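Side-chain contacts in nucleoporin nup120 (Schizosaccharomyces pombe, PDB 4GQ2), which serves as a structural component of the nuclear pore complex and may also dock transiently associated nuclear transport factors: residues K819-K824 against K846-L851; T808-V813 against S875-L880; N524-P527 against T532-N535; T73-I78 against N538-I543; M414-I419 against T592-R597. One frame throughout, in Å; residues are numbered along the deposited sequence.

Interaction 1. Residues K819-K824 against K846-L851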
# COMPACT_ATOMS: atom_id res chain seq x y z
N LYS A 819 -7.15 -9.66 -12.91
CA LYS A 819 -6.25 -8.83 -13.72
C LYS A 819 -4.83 -8.81 -13.18
O LYS A 819 -3.86 -8.87 -13.94
CB LYS A 819 -6.79 -7.41 -13.85
CG LYS A 819 -7.93 -7.25 -14.83
CD LYS A 819 -7.48 -7.51 -16.26
CE LYS A 819 -8.57 -7.19 -17.26
NZ LYS A 819 -9.86 -7.86 -16.93
N LEU A 820 -4.71 -8.73 -11.86
CA LEU A 820 -3.40 -8.76 -11.21
C LEU A 820 -2.70 -10.07 -11.56
O LEU A 820 -1.50 -10.08 -11.86
CB LEU A 820 -3.53 -8.61 -9.69
CG LEU A 820 -3.82 -7.20 -9.14
CD1 LEU A 820 -4.16 -7.24 -7.65
CD2 LEU A 820 -2.63 -6.27 -9.37
N PHE A 821 -3.47 -11.15 -11.55
CA PHE A 821 -2.96 -12.47 -11.87
C PHE A 821 -2.43 -12.49 -13.29
O PHE A 821 -1.28 -12.86 -13.51
CB PHE A 821 -4.03 -13.55 -11.66
CG PHE A 821 -3.50 -14.95 -11.80
CD1 PHE A 821 -2.86 -15.57 -10.73
CD2 PHE A 821 -3.59 -15.63 -13.02
CE1 PHE A 821 -2.36 -16.86 -10.85
CE2 PHE A 821 -3.08 -16.91 -13.15
CZ PHE A 821 -2.46 -17.53 -12.06
N LEU A 822 -3.26 -12.07 -14.25
CA LEU A 822 -2.85 -11.94 -15.65
C LEU A 822 -1.55 -11.16 -15.82
O LEU A 822 -0.79 -11.42 -16.76
CB LEU A 822 -3.95 -11.28 -16.48
CG LEU A 822 -4.97 -12.09 -17.29
CD1 LEU A 822 -4.88 -13.60 -17.13
CD2 LEU A 822 -6.38 -11.59 -16.98
N PHE A 823 -1.29 -10.21 -14.93
CA PHE A 823 -0.07 -9.41 -14.98
C PHE A 823 1.01 -9.96 -14.05
O PHE A 823 2.01 -9.30 -13.78
CB PHE A 823 -0.35 -7.93 -14.71
CG PHE A 823 -0.81 -7.18 -15.94
CD1 PHE A 823 -2.11 -7.33 -16.41
CD2 PHE A 823 0.06 -6.34 -16.62
CE1 PHE A 823 -2.54 -6.66 -17.56
CE2 PHE A 823 -0.36 -5.67 -17.76
CZ PHE A 823 -1.66 -5.82 -18.23
N LYS A 824 0.79 -11.19 -13.58
CA LYS A 824 1.81 -11.97 -12.88
C LYS A 824 2.19 -11.34 -11.55
O LYS A 824 3.30 -11.51 -11.05
CB LYS A 824 3.04 -12.20 -13.78
CG LYS A 824 2.68 -12.80 -15.14
CD LYS A 824 3.89 -13.22 -15.94
CE LYS A 824 3.47 -14.04 -17.15
NZ LYS A 824 4.61 -14.70 -17.84
N LYS A 846 -8.54 -18.72 -6.83
CA LYS A 846 -7.83 -19.07 -5.59
C LYS A 846 -6.84 -20.21 -5.87
O LYS A 846 -5.69 -20.16 -5.45
CB LYS A 846 -8.80 -19.49 -4.49
CG LYS A 846 -9.69 -18.37 -3.97
CD LYS A 846 -10.50 -18.81 -2.75
CE LYS A 846 -9.61 -19.07 -1.54
NZ LYS A 846 -10.40 -19.16 -0.28
N ALA A 847 -7.30 -21.21 -6.61
CA ALA A 847 -6.48 -22.37 -6.95
C ALA A 847 -5.25 -22.00 -7.79
O ALA A 847 -4.14 -22.44 -7.50
CB ALA A 847 -7.32 -23.42 -7.65
N LEU A 848 -5.46 -21.19 -8.82
CA LEU A 848 -4.35 -20.72 -9.65
C LEU A 848 -3.32 -19.92 -8.85
O LEU A 848 -2.13 -20.05 -9.08
CB LEU A 848 -4.86 -19.87 -10.80
CG LEU A 848 -5.77 -20.48 -11.86
CD1 LEU A 848 -6.16 -19.35 -12.79
CD2 LEU A 848 -5.08 -21.60 -12.63
N ILE A 849 -3.80 -19.07 -7.94
CA ILE A 849 -2.92 -18.24 -7.12
C ILE A 849 -2.07 -19.15 -6.21
O ILE A 849 -0.85 -19.04 -6.17
CB ILE A 849 -3.71 -17.22 -6.27
CG1 ILE A 849 -4.38 -16.17 -7.16
CG2 ILE A 849 -2.80 -16.53 -5.25
CD1 ILE A 849 -5.60 -15.51 -6.52
N TYR A 850 -2.73 -20.07 -5.51
CA TYR A 850 -2.00 -21.03 -4.68
C TYR A 850 -1.01 -21.81 -5.52
O TYR A 850 0.11 -22.07 -5.08
CB TYR A 850 -2.93 -22.02 -3.99
CG TYR A 850 -3.72 -21.46 -2.83
CD1 TYR A 850 -3.11 -20.75 -1.80
CD2 TYR A 850 -5.09 -21.71 -2.75
CE1 TYR A 850 -3.85 -20.27 -0.72
CE2 TYR A 850 -5.83 -21.25 -1.69
CZ TYR A 850 -5.22 -20.52 -0.69
OH TYR A 850 -6.01 -20.07 0.33
N LEU A 851 -1.43 -22.20 -6.73
CA LEU A 851 -0.57 -22.98 -7.61
C LEU A 851 0.71 -22.21 -7.87
O LEU A 851 1.81 -22.74 -7.71
CB LEU A 851 -1.27 -23.32 -8.93
CG LEU A 851 -1.32 -24.78 -9.39
CD1 LEU A 851 -1.49 -24.84 -10.89
CD2 LEU A 851 -0.11 -25.58 -8.95
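A single side chain, F821, makes the whole contact from K819-K824, and its ring meets two consecutive residues, L848 and I849, on the second helix. F821 sits in the last turn of helix 812-822, with CG anti to the backbone N (chi1 -172°), and its CB bond is directed at helix 840-852. The far end of the ring does most of the touching: CZ of F821 is 3.6 Å from CB of L848, and CE2 of F821 is 3.9 Å from CD1 of L848. On the other flank, CD1 of F821 lies 3.9 Å from CG1 of I849. As wholes, the F821 and L848 side chains cross at about a right angle, while the touching atoms, CB of L848 and CG1 of I849, stand oblique to the ring plane. The ring also comes close to the backbone of the second helix, with CE1 of F821 3.7 Å from the carbonyl O of L848.

Just beyond F821 the helix ends in a Schellman motif. K824, with positive phi, is the C-prime residue; Q825 N bonds to L820 O, and K824 N donates to the O of F821 at 2.7 Å. The two helices belong to the HEAT-repeat region and are joined through helix 826-832. Residues from that connection enclose the contact: Y826 meets the F821 ring edge-to-face, and C829 and I833 pack on I849.

No hydrogen bond crosses between the segments. The contact therefore rests on apolar fit between one aromatic ring and the aliphatic side chains of L848 and I849, largely buried, with no polar pair to fix its direction.

Interaction 2. Residues T808-V813 against S875-L880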
# COMPACT_ATOMS: atom_id res chain seq x y z
N THR A 808 -26.62 -9.47 -11.76
CA THR A 808 -25.94 -9.83 -13.01
C THR A 808 -24.43 -9.58 -13.01
O THR A 808 -23.68 -10.31 -13.68
CB THR A 808 -26.60 -9.14 -14.24
OG1 THR A 808 -25.61 -8.90 -15.25
CG2 THR A 808 -27.24 -7.80 -13.86
N GLU A 809 -23.98 -8.57 -12.27
CA GLU A 809 -22.56 -8.21 -12.25
C GLU A 809 -21.65 -9.25 -11.62
O GLU A 809 -22.06 -10.03 -10.75
CB GLU A 809 -22.35 -6.84 -11.58
CG GLU A 809 -21.82 -5.75 -12.50
CD GLU A 809 -22.67 -5.53 -13.74
OE1 GLU A 809 -23.48 -4.58 -13.74
OE2 GLU A 809 -22.54 -6.31 -14.71
N ASN A 810 -20.40 -9.26 -12.08
CA ASN A 810 -19.35 -10.04 -11.45
C ASN A 810 -18.80 -9.29 -10.25
O ASN A 810 -18.98 -8.07 -10.12
CB ASN A 810 -18.24 -10.36 -12.46
CG ASN A 810 -18.64 -11.44 -13.45
OD1 ASN A 810 -19.26 -12.44 -13.09
ND2 ASN A 810 -18.27 -11.24 -14.71
N ASP A 811 -18.12 -10.02 -9.38
CA ASP A 811 -17.55 -9.45 -8.17
C ASP A 811 -16.30 -8.63 -8.46
O ASP A 811 -15.40 -9.07 -9.20
CB ASP A 811 -17.22 -10.55 -7.18
CG ASP A 811 -17.03 -10.02 -5.79
OD1 ASP A 811 -18.02 -9.49 -5.24
OD2 ASP A 811 -15.91 -10.12 -5.26
N LEU A 812 -16.24 -7.45 -7.85
CA LEU A 812 -15.10 -6.54 -7.99
C LEU A 812 -13.77 -7.14 -7.54
O LEU A 812 -12.73 -6.90 -8.17
CB LEU A 812 -15.40 -5.25 -7.22
CG LEU A 812 -14.56 -3.97 -7.33
CD1 LEU A 812 -13.25 -4.06 -6.56
CD2 LEU A 812 -14.35 -3.56 -8.78
N VAL A 813 -13.79 -7.93 -6.46
CA VAL A 813 -12.57 -8.58 -5.98
C VAL A 813 -12.05 -9.53 -7.04
O VAL A 813 -10.88 -9.50 -7.39
CB VAL A 813 -12.78 -9.33 -4.65
CG1 VAL A 813 -11.54 -10.11 -4.27
CG2 VAL A 813 -13.14 -8.35 -3.54
N SER A 875 -16.94 -14.51 -21.50
CA SER A 875 -15.92 -13.76 -22.23
C SER A 875 -14.98 -12.93 -21.35
O SER A 875 -13.82 -12.72 -21.71
CB SER A 875 -16.58 -12.85 -23.26
OG SER A 875 -17.45 -11.92 -22.62
N GLN A 876 -15.49 -12.50 -20.19
CA GLN A 876 -14.85 -11.45 -19.38
C GLN A 876 -13.48 -11.78 -18.77
O GLN A 876 -12.64 -10.87 -18.59
CB GLN A 876 -15.80 -10.98 -18.27
CG GLN A 876 -15.47 -9.59 -17.76
CD GLN A 876 -16.16 -9.25 -16.45
OE1 GLN A 876 -15.50 -9.09 -15.42
NE2 GLN A 876 -17.48 -9.12 -16.49
N PHE A 877 -13.26 -13.05 -18.44
CA PHE A 877 -12.07 -13.48 -17.72
C PHE A 877 -11.14 -14.29 -18.60
O PHE A 877 -11.43 -15.44 -18.94
CB PHE A 877 -12.44 -14.29 -16.48
CG PHE A 877 -13.40 -13.60 -15.56
CD1 PHE A 877 -12.96 -12.61 -14.69
CD2 PHE A 877 -14.75 -13.94 -15.55
CE1 PHE A 877 -13.84 -11.97 -13.83
CE2 PHE A 877 -15.63 -13.32 -14.69
CZ PHE A 877 -15.18 -12.33 -13.83
N ALA A 878 -10.00 -13.70 -18.93
CA ALA A 878 -9.00 -14.36 -19.76
C ALA A 878 -8.34 -15.58 -19.10
O ALA A 878 -7.70 -16.37 -19.79
CB ALA A 878 -7.94 -13.36 -20.19
N VAL A 879 -8.48 -15.74 -17.78
CA VAL A 879 -7.96 -16.95 -17.11
C VAL A 879 -8.73 -18.20 -17.55
O VAL A 879 -8.26 -19.31 -17.38
CB VAL A 879 -7.96 -16.88 -15.56
CG1 VAL A 879 -6.84 -15.99 -15.05
CG2 VAL A 879 -9.31 -16.44 -15.01
N LEU A 880 -9.92 -18.00 -18.13
CA LEU A 880 -10.78 -19.10 -18.56
C LEU A 880 -10.44 -19.61 -19.97
O LEU A 880 -11.00 -20.62 -20.40
CB LEU A 880 -12.25 -18.70 -18.49
CG LEU A 880 -12.85 -18.29 -17.14
CD1 LEU A 880 -14.36 -18.14 -17.23
CD2 LEU A 880 -12.49 -19.28 -16.05
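The lead-in to helix 812-822 meets the loop before helix 881-889 through N810, whose side chain reaches F877 and Q876. CG of N810 stands anti to its own carbonyl carbon (chi1 -75°), which brings the amide against CE2 and CZ of F877. CG of N810 is 3.6 Å from CZ of F877, and ND2 of N810 is 3.4 Å from CE2 of F877. The amide comes in obliquely, its plane turned 52° from that of the ring. CB of N810 follows alongside, 3.9 Å from CZ of F877.

The amide ends of N810 and Q876 approach from opposite directions, with their planes 65° apart. Which atom Q876 turns toward N810 is uncertain, because its amide is probably flipped in the model. The loop 875-880 lies in the HEAT-repeat region and is held against helix 812-822. N810 directly precedes the N-cap of that helix, D811, whose capping bond, V813 N to OD2 at 3.3 Å, is weak, while its OD1 forms a salt bridge with R730.

F877 is buried, and E818 of helix 812-822 and I841 of helix 840-852 pack against it. Its backbone O accepts from L880 N at 3.1 Å, drawing the loop into a turn just ahead of helix 881-889. E818 OE2 takes a hydrogen bond from the N of V879, tying the loop to helix 812-822, while E815 touches both N810 and Q876.

Interaction 3. Residues N524-P527 against T532-N535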
# COMPACT_ATOMS: atom_id res chain seq x y z
N ASN A 524 -0.56 27.19 -11.67
CA ASN A 524 -0.72 27.26 -13.12
C ASN A 524 -2.00 26.60 -13.57
O ASN A 524 -2.23 25.42 -13.27
CB ASN A 524 0.43 26.58 -13.86
CG ASN A 524 1.77 27.20 -13.57
OD1 ASN A 524 2.53 26.70 -12.74
ND2 ASN A 524 2.09 28.30 -14.26
N PHE A 525 -2.83 27.35 -14.29
CA PHE A 525 -3.99 26.77 -14.94
C PHE A 525 -3.52 26.11 -16.22
O PHE A 525 -2.76 26.70 -16.99
CB PHE A 525 -5.05 27.84 -15.25
CG PHE A 525 -6.29 27.30 -15.91
CD1 PHE A 525 -7.27 26.65 -15.16
CD2 PHE A 525 -6.49 27.45 -17.28
CE1 PHE A 525 -8.42 26.16 -15.76
CE2 PHE A 525 -7.63 26.95 -17.89
CZ PHE A 525 -8.60 26.31 -17.13
N ASP A 526 -3.94 24.87 -16.42
CA ASP A 526 -3.65 24.15 -17.64
C ASP A 526 -4.95 24.11 -18.43
O ASP A 526 -5.92 23.48 -17.99
CB ASP A 526 -3.15 22.74 -17.33
CG ASP A 526 -2.78 21.95 -18.58
OD1 ASP A 526 -2.78 22.51 -19.69
OD2 ASP A 526 -2.47 20.75 -18.45
N PRO A 527 -4.99 24.81 -19.58
CA PRO A 527 -6.19 24.81 -20.42
C PRO A 527 -6.33 23.52 -21.22
O PRO A 527 -7.46 23.13 -21.56
CB PRO A 527 -5.95 26.00 -21.36
CG PRO A 527 -4.47 26.14 -21.43
CD PRO A 527 -3.92 25.67 -20.12
N THR A 532 -6.00 23.13 -12.65
CA THR A 532 -5.06 24.10 -12.10
C THR A 532 -4.07 23.42 -11.14
O THR A 532 -4.45 22.90 -10.08
CB THR A 532 -5.75 25.31 -11.43
OG1 THR A 532 -4.89 25.87 -10.43
CG2 THR A 532 -7.05 24.91 -10.78
N TYR A 533 -2.81 23.43 -11.54
CA TYR A 533 -1.72 22.86 -10.76
C TYR A 533 -1.32 23.82 -9.66
O TYR A 533 -1.29 25.03 -9.86
CB TYR A 533 -0.52 22.59 -11.66
CG TYR A 533 -0.69 21.44 -12.63
CD1 TYR A 533 -1.33 21.63 -13.86
CD2 TYR A 533 -0.20 20.17 -12.32
CE1 TYR A 533 -1.48 20.58 -14.75
CE2 TYR A 533 -0.35 19.12 -13.21
CZ TYR A 533 -0.99 19.32 -14.42
OH TYR A 533 -1.13 18.27 -15.30
N ILE A 534 -1.00 23.26 -8.49
CA ILE A 534 -0.49 24.01 -7.35
C ILE A 534 0.90 23.50 -7.06
O ILE A 534 1.08 22.31 -6.80
CB ILE A 534 -1.36 23.81 -6.10
CG1 ILE A 534 -2.80 24.25 -6.36
CG2 ILE A 534 -0.78 24.55 -4.92
CD1 ILE A 534 -3.81 23.59 -5.44
N ASN A 535 1.89 24.39 -7.08
CA ASN A 535 3.29 23.99 -6.95
C ASN A 535 3.89 24.33 -5.60
O ASN A 535 4.07 25.51 -5.26
CB ASN A 535 4.12 24.59 -8.08
CG ASN A 535 3.61 24.19 -9.44
OD1 ASN A 535 3.52 23.00 -9.74
ND2 ASN A 535 3.26 25.17 -10.27
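N524 and Y533 are joined by two backbone hydrogen bonds, forming an antiparallel hydrogen-bonded pair in the hairpin of strands 520-525 and 532-536. N524 N donates to Y533 O at 2.9 Å in a nearly straight bond (165°). The return bond, Y533 N to N524 O, is shorter at 2.7 Å but more bent (143°). The same carbonyl also receives a CA-H...O contact, with CA of T532 3.3 Å from O of N524. The neighbouring pair, F525 with T532, is non-hydrogen-bonded and close (CA to CA 4.0 Å).

Carbon contacts add to this. On the face of F525 and T532, CB of T532 lies at the edge of the phenyl ring, 4.2 Å from CD1 of F525. Y533 is on the face of N524, and D526, just past the strand, lies beside its ring, pointing the same way. CB of D526 sits at the ring edge, 3.8 Å from CE1 of Y533, and the carboxylate is turned 32° from the ring.

Two polar ends find partners within the hairpin, N535 ND2 bonding to S522 OG and D526 OD2 to N529 ND2. Leaving it, N524 OD1 accepts from V62 N on strand 59-64, Y533 OH pairs with V89 O just after strand 83-88, and D526 OD2 also bonds to T73 OG1. Backbone pairing thus fixes the register, while N524, Y533 and D526 tie the hairpin to the neighbouring sheet.

Interaction 4. Residues T73-I78 against N538-I543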
# COMPACT_ATOMS: atom_id res chain seq x y z
N THR A 73 2.72 18.30 -20.33
CA THR A 73 2.63 19.21 -19.20
C THR A 73 3.78 18.89 -18.25
O THR A 73 3.85 17.80 -17.68
CB THR A 73 1.26 19.11 -18.49
OG1 THR A 73 0.21 19.29 -19.45
CG2 THR A 73 1.13 20.17 -17.43
N LEU A 74 4.69 19.85 -18.10
CA LEU A 74 5.95 19.62 -17.42
C LEU A 74 6.10 20.46 -16.17
O LEU A 74 5.85 21.66 -16.18
CB LEU A 74 7.12 19.88 -18.38
CG LEU A 74 7.14 19.05 -19.67
CD1 LEU A 74 8.29 19.52 -20.56
CD2 LEU A 74 7.24 17.56 -19.38
N ARG A 75 6.54 19.82 -15.10
CA ARG A 75 6.76 20.52 -13.85
C ARG A 75 8.25 20.66 -13.58
O ARG A 75 8.98 19.67 -13.45
CB ARG A 75 6.04 19.81 -12.71
CG ARG A 75 6.60 20.06 -11.32
CD ARG A 75 6.35 21.47 -10.81
NE ARG A 75 7.18 21.69 -9.64
CZ ARG A 75 6.73 21.66 -8.38
NH1 ARG A 75 5.45 21.45 -8.13
NH2 ARG A 75 7.59 21.85 -7.38
N TRP A 76 8.70 21.92 -13.50
CA TRP A 76 10.09 22.23 -13.22
C TRP A 76 10.24 22.72 -11.82
O TRP A 76 9.34 23.35 -11.27
CB TRP A 76 10.63 23.27 -14.20
CG TRP A 76 9.89 24.59 -14.19
CD1 TRP A 76 8.78 24.94 -14.94
CD2 TRP A 76 10.21 25.80 -13.41
NE1 TRP A 76 8.39 26.23 -14.69
CE2 TRP A 76 9.20 26.80 -13.78
CE3 TRP A 76 11.18 26.13 -12.48
CZ2 TRP A 76 9.19 28.08 -13.22
CZ3 TRP A 76 11.17 27.43 -11.92
CH2 TRP A 76 10.19 28.38 -12.28
N SER A 77 11.39 22.43 -11.23
CA SER A 77 11.72 22.92 -9.90
C SER A 77 13.21 23.25 -9.90
O SER A 77 13.98 22.64 -10.64
CB SER A 77 11.38 21.87 -8.84
OG SER A 77 10.03 21.43 -8.96
N ILE A 78 13.60 24.21 -9.07
CA ILE A 78 15.01 24.57 -8.93
C ILE A 78 15.45 24.56 -7.46
O ILE A 78 14.71 24.99 -6.58
CB ILE A 78 15.36 25.91 -9.62
CG1 ILE A 78 14.50 27.06 -9.09
CG2 ILE A 78 15.27 25.77 -11.14
CD1 ILE A 78 14.86 28.42 -9.68
N ASN A 538 8.19 20.77 -2.68
CA ASN A 538 8.52 19.37 -3.04
C ASN A 538 7.31 18.49 -3.35
O ASN A 538 7.37 17.26 -3.24
CB ASN A 538 9.51 18.70 -2.05
CG ASN A 538 8.86 18.19 -0.77
OD1 ASN A 538 9.46 17.39 -0.03
ND2 ASN A 538 7.64 18.63 -0.48
N LYS A 539 6.22 19.15 -3.75
CA LYS A 539 4.95 18.49 -4.06
C LYS A 539 4.21 19.26 -5.17
O LYS A 539 4.33 20.48 -5.26
CB LYS A 539 4.08 18.42 -2.80
CG LYS A 539 4.71 17.65 -1.64
CD LYS A 539 3.82 17.64 -0.41
CE LYS A 539 4.44 16.87 0.75
NZ LYS A 539 5.47 17.66 1.48
N VAL A 540 3.47 18.52 -6.00
CA VAL A 540 2.50 19.07 -6.96
C VAL A 540 1.12 18.71 -6.47
O VAL A 540 0.91 17.64 -5.91
CB VAL A 540 2.54 18.42 -8.37
CG1 VAL A 540 2.58 19.50 -9.45
CG2 VAL A 540 3.68 17.44 -8.53
N ALA A 541 0.15 19.58 -6.75
CA ALA A 541 -1.22 19.32 -6.37
C ALA A 541 -2.18 19.92 -7.39
O ALA A 541 -1.77 20.67 -8.27
CB ALA A 541 -1.47 19.89 -4.98
N PHE A 542 -3.45 19.55 -7.28
CA PHE A 542 -4.51 20.23 -8.02
C PHE A 542 -5.75 20.43 -7.18
O PHE A 542 -5.97 19.70 -6.21
CB PHE A 542 -4.88 19.54 -9.34
CG PHE A 542 -4.20 18.22 -9.55
CD1 PHE A 542 -4.67 17.07 -8.93
CD2 PHE A 542 -3.11 18.14 -10.40
CE1 PHE A 542 -4.04 15.85 -9.14
CE2 PHE A 542 -2.48 16.92 -10.61
CZ PHE A 542 -2.95 15.78 -9.98
N ILE A 543 -6.54 21.42 -7.56
CA ILE A 543 -7.77 21.74 -6.85
C ILE A 543 -8.85 20.73 -7.21
O ILE A 543 -8.86 20.19 -8.33
CB ILE A 543 -8.23 23.19 -7.17
CG1 ILE A 543 -7.13 24.19 -6.76
CG2 ILE A 543 -9.52 23.54 -6.44
CD1 ILE A 543 -7.33 25.59 -7.30
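R75 bridges two sheets of the beta-propeller domain, reaching from strand 73-79 to K539 and V540 on strand 539-544. The two strands do not pair; their nearest CA atoms, of R75 and V540, are 8.2 Å apart, and the arginine spans the gap. Its CB bond is directed at the other strand. CG is roughly anti to the backbone N, and the chain then bends at chi2 (71°), while I12 and A60 pack against the side chain.

From CD the chain enters the guanidinium, whose NE turns back to its own strand. NE of R75 donates to OG of S77 at 2.9 Å and more weakly to O of W76. The neighbouring NH2 of R75 also donates to OG of S77, at 2.9 Å, so two nitrogens grip one hydroxyl oxygen side-on and fix the rotation of the group. NH2 has a further partner in Y536 O.

NH1 makes the crossing. It donates to the backbone O of K539 at 3.2 Å, with an N-H...O angle of 156°. The approach is from above the carbonyl plane, 51° out of it. NH1 also makes a weak hydrogen bond to N535 OD1, which would help share out the buried positive charge. The CB bond of K539 points away, and its NZ forms salt bridges with D514 and D518. Beside its polar partners, NH1 of R75 lies 3.7 Å from CG1 of V540.

Interaction 5. Residues M414-I419 against T592-R597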
# COMPACT_ATOMS: atom_id res chain seq x y z
N MET A 414 -3.12 -8.58 18.06
CA MET A 414 -2.30 -8.50 16.84
C MET A 414 -3.09 -8.33 15.54
O MET A 414 -2.52 -8.48 14.46
CB MET A 414 -1.33 -9.68 16.75
CG MET A 414 -0.28 -9.74 17.86
SD MET A 414 1.03 -8.50 17.73
CE MET A 414 0.56 -7.32 19.00
N SER A 415 -4.38 -7.98 15.64
CA SER A 415 -5.24 -7.77 14.45
C SER A 415 -4.64 -6.83 13.40
O SER A 415 -4.81 -7.07 12.22
CB SER A 415 -6.63 -7.27 14.84
OG SER A 415 -6.54 -6.04 15.54
N SER A 416 -3.93 -5.80 13.85
CA SER A 416 -3.17 -4.93 12.94
C SER A 416 -1.65 -5.01 13.18
O SER A 416 -0.90 -4.11 12.78
CB SER A 416 -3.65 -3.48 13.06
OG SER A 416 -4.93 -3.32 12.47
N GLY A 417 -1.20 -6.09 13.82
CA GLY A 417 0.23 -6.30 14.05
C GLY A 417 0.77 -5.52 15.23
O GLY A 417 0.01 -4.95 16.02
N ASP A 418 2.10 -5.48 15.34
CA ASP A 418 2.76 -4.87 16.50
C ASP A 418 3.30 -3.48 16.19
O ASP A 418 3.07 -2.94 15.10
CB ASP A 418 3.86 -5.80 17.02
CG ASP A 418 4.01 -5.77 18.56
OD1 ASP A 418 3.66 -4.75 19.20
OD2 ASP A 418 4.48 -6.79 19.11
N ILE A 419 4.03 -2.90 17.15
CA ILE A 419 4.49 -1.51 17.11
C ILE A 419 5.19 -1.12 15.81
O ILE A 419 4.85 -0.12 15.19
CB ILE A 419 5.39 -1.19 18.32
CG1 ILE A 419 4.61 -1.37 19.62
CG2 ILE A 419 5.94 0.23 18.26
CD1 ILE A 419 5.47 -1.35 20.86
N THR A 592 -9.52 -0.77 19.56
CA THR A 592 -10.86 -1.33 19.43
C THR A 592 -11.25 -1.42 17.95
O THR A 592 -11.79 -2.43 17.51
CB THR A 592 -11.92 -0.52 20.22
OG1 THR A 592 -11.58 -0.49 21.61
CG2 THR A 592 -13.30 -1.13 20.07
N LEU A 593 -10.96 -0.36 17.20
CA LEU A 593 -11.26 -0.31 15.76
C LEU A 593 -10.58 -1.43 15.01
O LEU A 593 -11.15 -2.02 14.09
CB LEU A 593 -10.83 1.03 15.16
CG LEU A 593 -11.81 2.19 15.32
CD1 LEU A 593 -11.30 3.43 14.60
CD2 LEU A 593 -13.19 1.80 14.81
N SER A 594 -9.35 -1.72 15.42
CA SER A 594 -8.54 -2.73 14.78
C SER A 594 -9.16 -4.11 15.01
O SER A 594 -9.12 -4.97 14.12
CB SER A 594 -7.11 -2.65 15.30
OG SER A 594 -6.30 -3.66 14.75
N GLU A 595 -9.76 -4.29 16.18
CA GLU A 595 -10.43 -5.55 16.51
C GLU A 595 -11.76 -5.68 15.76
O GLU A 595 -12.13 -6.77 15.33
CB GLU A 595 -10.65 -5.67 18.02
CG GLU A 595 -9.36 -5.79 18.82
CD GLU A 595 -9.57 -6.08 20.29
OE1 GLU A 595 -9.88 -5.13 21.05
OE2 GLU A 595 -9.41 -7.26 20.69
N ILE A 596 -12.45 -4.55 15.62
CA ILE A 596 -13.72 -4.49 14.92
C ILE A 596 -13.55 -4.84 13.43
O ILE A 596 -14.34 -5.62 12.87
CB ILE A 596 -14.39 -3.12 15.12
CG1 ILE A 596 -15.04 -3.06 16.51
CG2 ILE A 596 -15.43 -2.84 14.04
CD1 ILE A 596 -15.46 -1.68 16.95
N ARG A 597 -12.52 -4.29 12.81
CA ARG A 597 -12.28 -4.54 11.39
C ARG A 597 -11.87 -5.99 11.12
O ARG A 597 -12.23 -6.56 10.09
CB ARG A 597 -11.27 -3.54 10.84
CG ARG A 597 -11.81 -2.12 10.90
CD ARG A 597 -10.80 -1.07 10.46
NE ARG A 597 -11.46 0.23 10.41
CZ ARG A 597 -10.87 1.41 10.58
NH1 ARG A 597 -9.57 1.48 10.81
NH2 ARG A 597 -11.59 2.52 10.53
O HOH W 1 -7.32 -5.16 12.11
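No flat side-chain group takes part where S415 and S416 meet S594; three serine hydroxyls do the touching. OG of S594 is anti to its backbone N (chi1 177°), which points it from the helix at the loop, between the two serines. It lies very close to OG of S415, at 2.5 Å, and the hydrogen bond between them is doubtful in detail, since the S594 proton has another acceptor within reach. It is 2.7 Å from OG of S416, and in that bond either hydroxyl could be the donor. OG of S415 has a second hydrogen-bonding partner in N413 OD1, which probably helps to hold it in place.

The two serines are the central residues of a type I beta turn running from M414 to G417, closed by G417 N to M414 O at 2.8 Å. The turn belongs to the loop that leads into helix 419-428, and it rests against helix 590-605. A water molecule adds a link between the backbones: it donates to O of S594 at 2.7 Å and, weakly, to O of S415 at 3.2 Å.

Further along the helix, I596 packs on F619 and F698, and R597 forms a salt bridge with E694. Past the turn, D418 OD1 accepts from I419 N at 2.8 Å, and D418 OD2 is hydrogen-bonded to a polar side chain of another protein chain.

The contacts fall into two touching pairs and one isolated member. Interactions 1 and 2 share helix 812-822, with centres 13 Å apart; CG1 of V879 packs 3.7 Å from CD1 of L822, and interaction 1 is nested in the chain loop closed by interaction 2. Interactions 3 and 4, in the beta-propeller domain, have centres only 9 Å apart and meet in one sheet, where strands 532-536 and 539-544 are neighbours and I534 N probably bonds to A541 O at 2.7 Å. D526 OD2 probably also bonds to T73 OG1 at 3.2 Å. The two pairs touch nowhere, their centres being 37 to 40 Å apart. Interaction 5 stands alone, its centre 28 Å from that of interaction 1 and 37 Å from that of interaction 4.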